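Local structure of hypothetical protein PH1789 (Pyrococcus horikoshii, 1WR2) at residues Met20-Lys26 with Val228-Leu234; Gly33-Pro37 with Gly224-Val228; Ile124-Glu128 with Lys209-Leu213; Phe132-Phe138 with Thr152-Ile158. The protein is of unknown function but belongs to the ATP-grasp clan, and folds into two antiparallel sheets flanked by helices. One frame throughout, in Å; residues are numbered along the deposited sequence.

Contact 1 (Met20-Lys26 with Val228-Leu234)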
# COMPACT_ATOMS: atom_id res chain seq x y z
N MET A 20 -7.93 -0.29 -8.27
CA MET A 20 -7.79 1.02 -7.65
C MET A 20 -6.33 1.47 -7.69
O MET A 20 -5.42 0.66 -7.50
CB MET A 20 -8.25 0.97 -6.19
CG MET A 20 -9.66 0.46 -5.98
SD MET A 20 -10.18 0.59 -4.26
CE MET A 20 -10.57 2.33 -4.15
N VAL A 21 -6.11 2.76 -7.94
CA VAL A 21 -4.74 3.28 -7.97
C VAL A 21 -4.30 3.51 -6.53
O VAL A 21 -5.12 3.54 -5.62
CB VAL A 21 -4.64 4.60 -8.79
CG1 VAL A 21 -4.98 4.32 -10.25
CG2 VAL A 21 -5.58 5.64 -8.22
N GLU A 22 -3.00 3.65 -6.31
CA GLU A 22 -2.46 3.80 -4.97
C GLU A 22 -3.19 4.78 -4.05
O GLU A 22 -3.49 4.44 -2.91
CB GLU A 22 -0.98 4.17 -5.03
CG GLU A 22 -0.28 4.16 -3.68
CD GLU A 22 1.21 4.46 -3.79
OE1 GLU A 22 1.75 4.42 -4.92
OE2 GLU A 22 1.84 4.71 -2.75
N TYR A 23 -3.48 5.99 -4.53
CA TYR A 23 -4.13 6.95 -3.65
C TYR A 23 -5.55 6.56 -3.30
O TYR A 23 -6.01 6.85 -2.20
CB TYR A 23 -4.08 8.38 -4.24
CG TYR A 23 -5.10 8.69 -5.31
CD1 TYR A 23 -6.43 8.97 -4.98
CD2 TYR A 23 -4.75 8.71 -6.66
CE1 TYR A 23 -7.38 9.26 -5.97
CE2 TYR A 23 -5.68 9.00 -7.65
CZ TYR A 23 -6.99 9.27 -7.31
OH TYR A 23 -7.90 9.53 -8.29
N GLU A 24 -6.25 5.87 -4.21
CA GLU A 24 -7.63 5.44 -3.94
C GLU A 24 -7.63 4.30 -2.93
O GLU A 24 -8.48 4.25 -2.04
CB GLU A 24 -8.32 4.96 -5.22
CG GLU A 24 -8.40 6.01 -6.30
CD GLU A 24 -8.86 5.44 -7.62
OE1 GLU A 24 -8.44 4.31 -7.96
OE2 GLU A 24 -9.63 6.12 -8.33
N ALA A 25 -6.69 3.38 -3.09
CA ALA A 25 -6.57 2.24 -2.17
C ALA A 25 -6.29 2.78 -0.77
O ALA A 25 -6.95 2.39 0.20
CB ALA A 25 -5.42 1.33 -2.62
N LYS A 26 -5.32 3.68 -0.66
CA LYS A 26 -4.97 4.25 0.64
C LYS A 26 -6.10 5.00 1.33
O LYS A 26 -6.15 5.06 2.56
CB LYS A 26 -3.73 5.13 0.50
CG LYS A 26 -2.47 4.31 0.29
CD LYS A 26 -1.28 5.19 0.02
CE LYS A 26 0.00 4.39 -0.05
NZ LYS A 26 1.15 5.29 -0.38
N VAL A 228 3.63 1.71 2.96
CA VAL A 228 4.27 2.45 1.89
C VAL A 228 3.53 2.45 0.55
O VAL A 228 3.50 3.46 -0.15
CB VAL A 228 5.71 1.95 1.69
CG1 VAL A 228 6.41 2.76 0.61
CG2 VAL A 228 6.46 2.07 3.01
N ASP A 229 2.94 1.31 0.20
CA ASP A 229 2.19 1.21 -1.05
C ASP A 229 1.07 0.22 -0.79
O ASP A 229 1.14 -0.55 0.17
CB ASP A 229 3.09 0.70 -2.18
CG ASP A 229 2.55 1.04 -3.56
OD1 ASP A 229 1.33 1.18 -3.72
OD2 ASP A 229 3.36 1.15 -4.51
N SER A 230 0.06 0.22 -1.64
CA SER A 230 -1.07 -0.69 -1.49
C SER A 230 -1.84 -0.83 -2.79
O SER A 230 -1.88 0.09 -3.61
CB SER A 230 -2.03 -0.18 -0.40
OG SER A 230 -3.19 -0.99 -0.31
N ARG A 231 -2.44 -2.00 -2.99
CA ARG A 231 -3.23 -2.23 -4.18
C ARG A 231 -4.53 -2.91 -3.77
O ARG A 231 -4.54 -3.77 -2.88
CB ARG A 231 -2.48 -3.10 -5.19
CG ARG A 231 -2.30 -4.54 -4.78
CD ARG A 231 -1.87 -5.37 -5.98
NE ARG A 231 -2.72 -6.55 -6.14
CZ ARG A 231 -3.17 -6.99 -7.31
NH1 ARG A 231 -2.84 -6.36 -8.43
NH2 ARG A 231 -3.93 -8.08 -7.37
N ILE A 232 -5.62 -2.49 -4.40
CA ILE A 232 -6.92 -3.06 -4.12
C ILE A 232 -7.60 -3.35 -5.45
O ILE A 232 -7.67 -2.48 -6.32
CB ILE A 232 -7.81 -2.09 -3.30
CG1 ILE A 232 -7.19 -1.84 -1.92
CG2 ILE A 232 -9.21 -2.67 -3.13
CD1 ILE A 232 -7.98 -0.88 -1.05
N ILE A 233 -8.06 -4.59 -5.62
CA ILE A 233 -8.77 -5.01 -6.83
C ILE A 233 -10.22 -5.25 -6.41
O ILE A 233 -10.50 -6.07 -5.54
CB ILE A 233 -8.20 -6.32 -7.41
CG1 ILE A 233 -6.72 -6.13 -7.77
CG2 ILE A 233 -9.02 -6.73 -8.64
CD1 ILE A 233 -6.44 -4.95 -8.68
N LEU A 234 -11.14 -4.53 -7.05
CA LEU A 234 -12.55 -4.64 -6.74
C LEU A 234 -13.29 -5.65 -7.60
O LEU A 234 -12.84 -6.01 -8.69
CB LEU A 234 -13.21 -3.26 -6.88
CG LEU A 234 -12.65 -2.15 -5.99
CD1 LEU A 234 -13.25 -0.81 -6.43
CD2 LEU A 234 -12.95 -2.43 -4.53
O HOH W 1 -2.87 0.42 -6.44
O HOH W 2 -4.83 -1.92 -7.23

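Contact 2 (Gly33-Pro37 with Gly224-Val228)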
# COMPACT_ATOMS: atom_id res chain seq x y z
N GLY A 33 -8.45 3.41 9.74
CA GLY A 33 -7.40 3.73 10.70
C GLY A 33 -6.03 3.12 10.53
O GLY A 33 -5.21 3.20 11.44
N LEU A 34 -5.78 2.50 9.38
CA LEU A 34 -4.47 1.89 9.11
C LEU A 34 -3.42 2.99 8.99
O LEU A 34 -3.73 4.11 8.59
CB LEU A 34 -4.54 1.07 7.81
CG LEU A 34 -5.21 -0.29 8.00
CD1 LEU A 34 -5.69 -0.85 6.67
CD2 LEU A 34 -4.19 -1.23 8.66
N PRO A 35 -2.16 2.68 9.33
CA PRO A 35 -1.07 3.67 9.27
C PRO A 35 -0.58 4.08 7.89
O PRO A 35 0.39 3.52 7.38
CB PRO A 35 0.03 3.00 10.09
CG PRO A 35 -0.14 1.56 9.71
CD PRO A 35 -1.65 1.38 9.81
N VAL A 36 -1.24 5.07 7.31
CA VAL A 36 -0.85 5.59 6.01
C VAL A 36 -0.44 7.05 6.23
O VAL A 36 -1.25 7.86 6.68
CB VAL A 36 -2.03 5.58 5.02
CG1 VAL A 36 -1.61 6.23 3.70
CG2 VAL A 36 -2.52 4.16 4.80
N PRO A 37 0.82 7.40 5.91
CA PRO A 37 1.30 8.77 6.10
C PRO A 37 0.67 9.77 5.14
O PRO A 37 0.11 9.40 4.11
CB PRO A 37 2.81 8.62 5.90
CG PRO A 37 2.88 7.56 4.83
CD PRO A 37 1.86 6.54 5.31
N GLY A 224 5.29 1.76 16.34
CA GLY A 224 4.44 1.42 15.21
C GLY A 224 5.02 0.98 13.88
O GLY A 224 6.12 0.44 13.79
N ALA A 225 4.23 1.21 12.83
CA ALA A 225 4.61 0.84 11.47
C ALA A 225 3.98 1.81 10.48
O ALA A 225 3.18 2.67 10.86
CB ALA A 225 4.15 -0.58 11.18
N VAL A 226 4.33 1.67 9.21
CA VAL A 226 3.80 2.55 8.17
C VAL A 226 3.62 1.81 6.84
O VAL A 226 4.48 1.02 6.43
CB VAL A 226 4.72 3.78 7.97
CG1 VAL A 226 6.05 3.36 7.38
CG2 VAL A 226 4.03 4.81 7.11
N ILE A 227 2.49 2.05 6.19
CA ILE A 227 2.18 1.44 4.90
C ILE A 227 2.77 2.30 3.78
O ILE A 227 2.45 3.48 3.67
CB ILE A 227 0.66 1.33 4.71
CG1 ILE A 227 0.07 0.42 5.79
CG2 ILE A 227 0.33 0.83 3.32
CD1 ILE A 227 -1.44 0.50 5.91
N VAL A 228 3.63 1.71 2.96
CA VAL A 228 4.27 2.45 1.89
C VAL A 228 3.53 2.45 0.55
O VAL A 228 3.50 3.46 -0.15
CB VAL A 228 5.71 1.95 1.69
CG1 VAL A 228 6.41 2.76 0.61
CG2 VAL A 228 6.46 2.07 3.01

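Contact 3 (Ile124-Glu128 with Lys209-Leu213)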
# COMPACT_ATOMS: atom_id res chain seq x y z
N ILE A 124 1.28 -7.74 3.81
CA ILE A 124 -0.01 -8.26 4.22
C ILE A 124 -0.84 -8.38 2.95
O ILE A 124 -1.09 -7.38 2.26
CB ILE A 124 -0.73 -7.33 5.21
CG1 ILE A 124 -0.00 -7.37 6.57
CG2 ILE A 124 -2.18 -7.76 5.37
CD1 ILE A 124 -0.57 -6.41 7.61
N GLY A 125 -1.25 -9.60 2.63
CA GLY A 125 -2.05 -9.83 1.44
C GLY A 125 -3.43 -10.39 1.74
O GLY A 125 -3.66 -10.98 2.79
N VAL A 126 -4.34 -10.20 0.80
CA VAL A 126 -5.71 -10.67 0.91
C VAL A 126 -6.17 -11.20 -0.43
O VAL A 126 -6.02 -10.55 -1.47
CB VAL A 126 -6.66 -9.54 1.37
CG1 VAL A 126 -8.11 -10.00 1.28
CG2 VAL A 126 -6.33 -9.13 2.79
N THR A 127 -6.71 -12.41 -0.42
CA THR A 127 -7.24 -13.03 -1.63
C THR A 127 -8.58 -13.63 -1.23
O THR A 127 -8.87 -13.76 -0.04
CB THR A 127 -6.32 -14.14 -2.16
OG1 THR A 127 -6.18 -15.17 -1.17
CG2 THR A 127 -4.96 -13.58 -2.50
N GLU A 128 -9.39 -13.97 -2.23
CA GLU A 128 -10.68 -14.58 -1.98
C GLU A 128 -10.74 -15.95 -2.66
O GLU A 128 -10.53 -16.05 -3.88
CB GLU A 128 -11.81 -13.71 -2.53
CG GLU A 128 -13.18 -14.32 -2.29
CD GLU A 128 -14.30 -13.48 -2.85
OE1 GLU A 128 -14.33 -13.28 -4.08
OE2 GLU A 128 -15.15 -13.02 -2.06
N LYS A 209 -12.05 -7.99 -4.15
CA LYS A 209 -11.68 -9.32 -4.63
C LYS A 209 -10.36 -9.69 -3.95
O LYS A 209 -10.24 -10.75 -3.34
CB LYS A 209 -11.49 -9.29 -6.15
CG LYS A 209 -11.08 -10.61 -6.78
CD LYS A 209 -10.96 -10.46 -8.30
CE LYS A 209 -10.63 -11.78 -8.99
NZ LYS A 209 -9.29 -12.29 -8.58
N GLU A 210 -9.38 -8.79 -4.06
CA GLU A 210 -8.08 -9.01 -3.44
C GLU A 210 -7.35 -7.70 -3.17
O GLU A 210 -7.71 -6.65 -3.71
CB GLU A 210 -7.22 -9.93 -4.31
CG GLU A 210 -7.15 -9.54 -5.78
CD GLU A 210 -6.39 -10.55 -6.61
OE1 GLU A 210 -6.74 -11.75 -6.58
OE2 GLU A 210 -5.45 -10.13 -7.31
N MET A 211 -6.34 -7.75 -2.32
CA MET A 211 -5.59 -6.55 -2.01
C MET A 211 -4.32 -6.91 -1.25
O MET A 211 -4.08 -8.06 -0.89
CB MET A 211 -6.43 -5.61 -1.15
CG MET A 211 -6.66 -6.13 0.27
SD MET A 211 -7.83 -5.16 1.25
CE MET A 211 -6.83 -3.82 1.79
N ASP A 212 -3.50 -5.90 -1.01
CA ASP A 212 -2.30 -6.10 -0.24
C ASP A 212 -1.77 -4.76 0.20
O ASP A 212 -2.20 -3.71 -0.30
CB ASP A 212 -1.23 -6.86 -1.02
CG ASP A 212 -0.74 -6.10 -2.23
OD1 ASP A 212 -0.26 -4.95 -2.07
OD2 ASP A 212 -0.82 -6.67 -3.34
N LEU A 213 -0.89 -4.81 1.19
CA LEU A 213 -0.23 -3.64 1.72
C LEU A 213 1.20 -4.09 1.48
O LEU A 213 1.67 -5.01 2.14
CB LEU A 213 -0.49 -3.50 3.22
CG LEU A 213 -1.90 -3.65 3.80
CD1 LEU A 213 -1.88 -3.04 5.19
CD2 LEU A 213 -2.94 -2.97 2.94
O HOH W 3 -8.68 -13.66 -5.18

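Contact 4 (Phe132-Phe138 with Thr152-Ile158)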
# COMPACT_ATOMS: atom_id res chain seq x y z
N PHE A 132 -13.80 -20.99 0.33
CA PHE A 132 -13.60 -20.50 1.69
C PHE A 132 -13.69 -19.00 1.95
O PHE A 132 -13.56 -18.57 3.09
CB PHE A 132 -12.26 -21.01 2.22
CG PHE A 132 -12.22 -22.50 2.42
CD1 PHE A 132 -12.66 -23.06 3.62
CD2 PHE A 132 -11.76 -23.34 1.42
CE1 PHE A 132 -12.66 -24.45 3.81
CE2 PHE A 132 -11.75 -24.73 1.59
CZ PHE A 132 -12.20 -25.28 2.79
N GLY A 133 -13.91 -18.20 0.91
CA GLY A 133 -14.00 -16.76 1.11
C GLY A 133 -12.64 -16.08 1.20
O GLY A 133 -11.63 -16.60 0.69
N HIS A 134 -12.60 -14.91 1.84
CA HIS A 134 -11.37 -14.14 1.96
C HIS A 134 -10.39 -14.68 2.99
O HIS A 134 -10.76 -15.18 4.05
CB HIS A 134 -11.66 -12.67 2.31
CG HIS A 134 -12.32 -11.91 1.20
ND1 HIS A 134 -13.69 -11.86 1.04
CD2 HIS A 134 -11.79 -11.19 0.18
CE1 HIS A 134 -13.98 -11.13 -0.03
NE2 HIS A 134 -12.84 -10.71 -0.57
N ALA A 135 -9.11 -14.56 2.65
CA ALA A 135 -8.04 -14.99 3.53
C ALA A 135 -7.02 -13.88 3.60
O ALA A 135 -6.78 -13.16 2.62
CB ALA A 135 -7.41 -16.27 3.00
N ILE A 136 -6.42 -13.72 4.78
CA ILE A 136 -5.41 -12.72 5.00
C ILE A 136 -4.07 -13.44 5.17
O ILE A 136 -4.00 -14.47 5.85
CB ILE A 136 -5.76 -11.87 6.24
CG1 ILE A 136 -4.75 -10.74 6.40
CG2 ILE A 136 -5.82 -12.77 7.48
CD1 ILE A 136 -5.23 -9.63 7.33
N MET A 137 -3.03 -12.91 4.54
CA MET A 137 -1.69 -13.49 4.58
C MET A 137 -0.68 -12.53 5.18
O MET A 137 -0.82 -11.30 5.07
CB MET A 137 -1.20 -13.84 3.16
CG MET A 137 -1.81 -15.07 2.51
SD MET A 137 -3.60 -15.01 2.23
CE MET A 137 -3.72 -14.00 0.73
N PHE A 138 0.36 -13.09 5.78
CA PHE A 138 1.43 -12.31 6.38
C PHE A 138 2.76 -12.99 6.13
O PHE A 138 2.85 -14.22 6.15
CB PHE A 138 1.24 -12.16 7.89
CG PHE A 138 2.42 -11.53 8.57
CD1 PHE A 138 2.67 -10.17 8.43
CD2 PHE A 138 3.30 -12.31 9.32
CE1 PHE A 138 3.78 -9.59 9.01
CE2 PHE A 138 4.43 -11.73 9.91
CZ PHE A 138 4.67 -10.37 9.75
N THR A 152 2.15 -17.05 6.01
CA THR A 152 1.16 -17.79 6.78
C THR A 152 -0.18 -17.13 6.44
O THR A 152 -0.19 -16.00 5.94
CB THR A 152 1.43 -17.69 8.30
OG1 THR A 152 1.45 -16.31 8.70
CG2 THR A 152 2.78 -18.32 8.63
N PHE A 153 -1.28 -17.83 6.67
CA PHE A 153 -2.59 -17.26 6.36
C PHE A 153 -3.65 -17.65 7.38
O PHE A 153 -3.43 -18.52 8.23
CB PHE A 153 -3.04 -17.68 4.95
CG PHE A 153 -3.68 -19.04 4.88
CD1 PHE A 153 -5.05 -19.20 5.08
CD2 PHE A 153 -2.91 -20.18 4.63
CE1 PHE A 153 -5.65 -20.47 5.03
CE2 PHE A 153 -3.49 -21.45 4.57
CZ PHE A 153 -4.87 -21.59 4.77
N ARG A 154 -4.80 -17.00 7.29
CA ARG A 154 -5.92 -17.25 8.18
C ARG A 154 -7.17 -16.78 7.44
O ARG A 154 -7.09 -15.90 6.59
CB ARG A 154 -5.74 -16.44 9.47
CG ARG A 154 -5.85 -17.23 10.77
CD ARG A 154 -5.01 -18.49 10.72
NE ARG A 154 -4.32 -18.74 11.98
CZ ARG A 154 -3.05 -19.11 12.05
NH1 ARG A 154 -2.34 -19.27 10.94
NH2 ARG A 154 -2.48 -19.32 13.23
N LEU A 155 -8.33 -17.37 7.74
CA LEU A 155 -9.55 -16.93 7.08
C LEU A 155 -10.07 -15.67 7.78
O LEU A 155 -9.98 -15.53 9.00
CB LEU A 155 -10.62 -18.03 7.11
CG LEU A 155 -10.26 -19.26 6.29
CD1 LEU A 155 -11.43 -20.26 6.30
CD2 LEU A 155 -9.94 -18.83 4.86
N VAL A 156 -10.59 -14.74 6.98
CA VAL A 156 -11.13 -13.50 7.51
C VAL A 156 -12.59 -13.76 7.89
O VAL A 156 -13.31 -14.43 7.15
CB VAL A 156 -11.05 -12.39 6.44
CG1 VAL A 156 -11.72 -11.12 6.94
CG2 VAL A 156 -9.59 -12.12 6.09
N PRO A 157 -13.06 -13.24 9.03
CA PRO A 157 -12.36 -12.41 10.02
C PRO A 157 -11.48 -13.22 10.96
O PRO A 157 -11.78 -14.36 11.30
CB PRO A 157 -13.51 -11.74 10.76
CG PRO A 157 -14.51 -12.86 10.83
CD PRO A 157 -14.48 -13.41 9.41
N ILE A 158 -10.38 -12.61 11.39
CA ILE A 158 -9.46 -13.27 12.30
C ILE A 158 -9.58 -12.65 13.69
O ILE A 158 -10.05 -11.52 13.83
CB ILE A 158 -7.99 -13.12 11.84
CG1 ILE A 158 -7.60 -11.64 11.84
CG2 ILE A 158 -7.82 -13.73 10.45
CD1 ILE A 158 -6.16 -11.38 11.44

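Contact 1 (Met20-Lys26 with Val228-Leu234)
Met20 and Ile232 send their side chains alongside each other in the same direction. SD of Met20 rests 3.6 Å from CG2 of Ile232. The methionine bends at its last torsion (chi3 79°), which turns CE away from the strand, while Met20 CG meets CD1 of Leu234 at 3.8 Å. One bond ties the backbones here: Met20 N to Ile232 O, straight, at 2.9 Å. Ala25 points its methyl at the strand and covers the other branch of Ile232, with CB 3.7 Å from CG1. At the far end the contact turns polar. The carboxylates of Glu22 and Asp229 are stacked, their planes 25° apart, with OE1 of Glu22 3.5 Å from OD1 of Asp229. The nearby lysines probably offset these like charges. Lys26 stretches out so that NZ reaches Val228 O (3.0 Å) from above the carbonyl plane, and NZ also forms a salt bridge with OE2 of Glu22. Lys71 bridges both acids, and Lys62 adds to Glu22. The helix 22-26 runs nearly square to strand 230-234 (83°), with axes 7.0 Å apart. Helix 3-14 packs on Met20 and Leu234, and strand 208-218 lies along the other edge of strand 225-234.

Contact 2 (Gly33-Pro37 with Gly224-Val228)
An inverse gamma turn centred on Pro35 brings the loop after helix 22-30 against the strand 225-227. One backbone bond joins the two: Ile227 N donates to Pro35 O at 2.8 Å, nearly straight at 167°. The ring of Pro35 lies over the strand beside this bond, with CB 3.3 Å from the carbonyl O of Ala225. Pro35 lies roughly perpendicular to the Ile227 side chain. CG1 of Ile227 stands anti to its own carbonyl carbon (chi1 -63°), which carries CD1 in under the turn. There CD1 meets CB of Leu34 at 3.7 Å and CG2 of Val36 at 4.0 Å. The loop leads from helix 22-30 towards strand 40-42 of the four-stranded sheet, while Ile227 belongs to the six-stranded one. Leu29 of the helix packs on Leu34 and Val36, and Met193 of helix 187-203 packs on Leu34, Pro35 and Ala225. Further along the loop, Pro37 sits crosswise on Val226. The packing is tight here, with Pro37 CD only 3.3 Å from Val226 CG2. The same CD lies 3.5 Å from Ile227 O. Leu116 touches both Pro37 and Val226.

Contact 3 (Ile124-Glu128 with Lys209-Leu213)
Four backbone hydrogen bonds join Ile124 and Val126 to Leu213 and Met211. Leu213 N gives to Ile124 O at 2.8 Å, and Ile124 N returns a longer bond to Leu213 O at 3.2 Å. Val126 N meets Met211 O at 2.7 Å, bent to 145°, and Met211 N meets Val126 O at 2.9 Å. Between these two hydrogen-bonded pairs sits the non-hydrogen-bonded pair Gly125-Asp212. There Asp212 CA lies 3.1 Å from Ile124 O in a CA-H...O contact. The strands are antiparallel, 176° apart. Further along, a water accepts from Glu128 N and donates to Glu210 OE1, so it spans the strands where direct bonding has stopped. Lys209 and Glu210 both face Ile233, a classic beta bulge in the neighbouring strand pair. Glu210 OE2 forms a salt bridge to Arg231, while OE1 has a long, weak one to NZ of Lys209. On the buried face Val126 and Met211 extend together from the sheet. Met211 CG stands between its own backbone N and carbonyl carbon (chi1 70°), which sets it 3.6 Å from Val126 CB. Ile124 CB sits 4.1 Å from Leu213 CG. Helix 187-203 covers this face through Met193, Val197 and Val201. The chemistry is two-sided. Apolar chains seal the sheet against the helix, while Glu210 and Asp212 on the reverse offer carboxylates to Arg231, the second only as a long, weak ion pair.

Contact 4 (Phe132-Phe138 with Thr152-Ile158)
Ile136 is the main bump of this contact, met on one flank by Val156 and Ile158. CG1 is anti to the backbone N (chi1 -176°), which leaves CG2 between N and the carbonyl carbon, facing CG2 of Ile158 at 3.7 Å. The two side chains stand nearly perpendicular. CG2 of Val156 fits against CB of Ile136 at 3.8 Å. The chain goes on from Val156 through the cis peptide before Pro157 to Ile158. Five backbone bonds hold the strands in antiparallel register, 152-155 being an outermost strand of the six-stranded sheet. The straightest runs from Val156 N to His134 O (3.0 Å, 176°). On the opposite face the small methyl of Ala135 is met by CD2 of Leu155 (4.1 Å) and CD1 of Phe153 (4.3 Å). Met137 CG, anti to the carbonyl carbon, rests on CB of Phe153 at 3.8 Å, and the chain bends beyond it. Phe132 closes the end, its ring reaching Leu155 CD1 obliquely. At the other end OG1 of Thr152 lies at the edge of the Phe138 ring and is hydrogen-bonded to Met166 O. Leu194 and Val197 of helix 187-203 pack on Ile136, and Ile190 of that helix packs on Phe138.

How the contacts relate
All four contacts reach the six-stranded antiparallel sheet. Across it run strands 19-20, 225-234, 208-218, 120-129, 133-140 and 152-155. Contact 1 is at one margin and contact 4 at the other, with centres about 19 Å apart. Contact 3 lies between them, about 11 Å from contact 1 and 9 Å from contact 4. Contacts 1 and 2 share Val228 on strand 225-234. Along the chain the closures are concentric: 20-26 with 228-234 is outermost, then contacts 2, 3 and 4. The sheet is thus built from both chain ends, and the late strands 208-218 and 225-234 are inserted between strands 19-20 and 120-129. Helix 187-203 packs against contacts 2, 3 and 4.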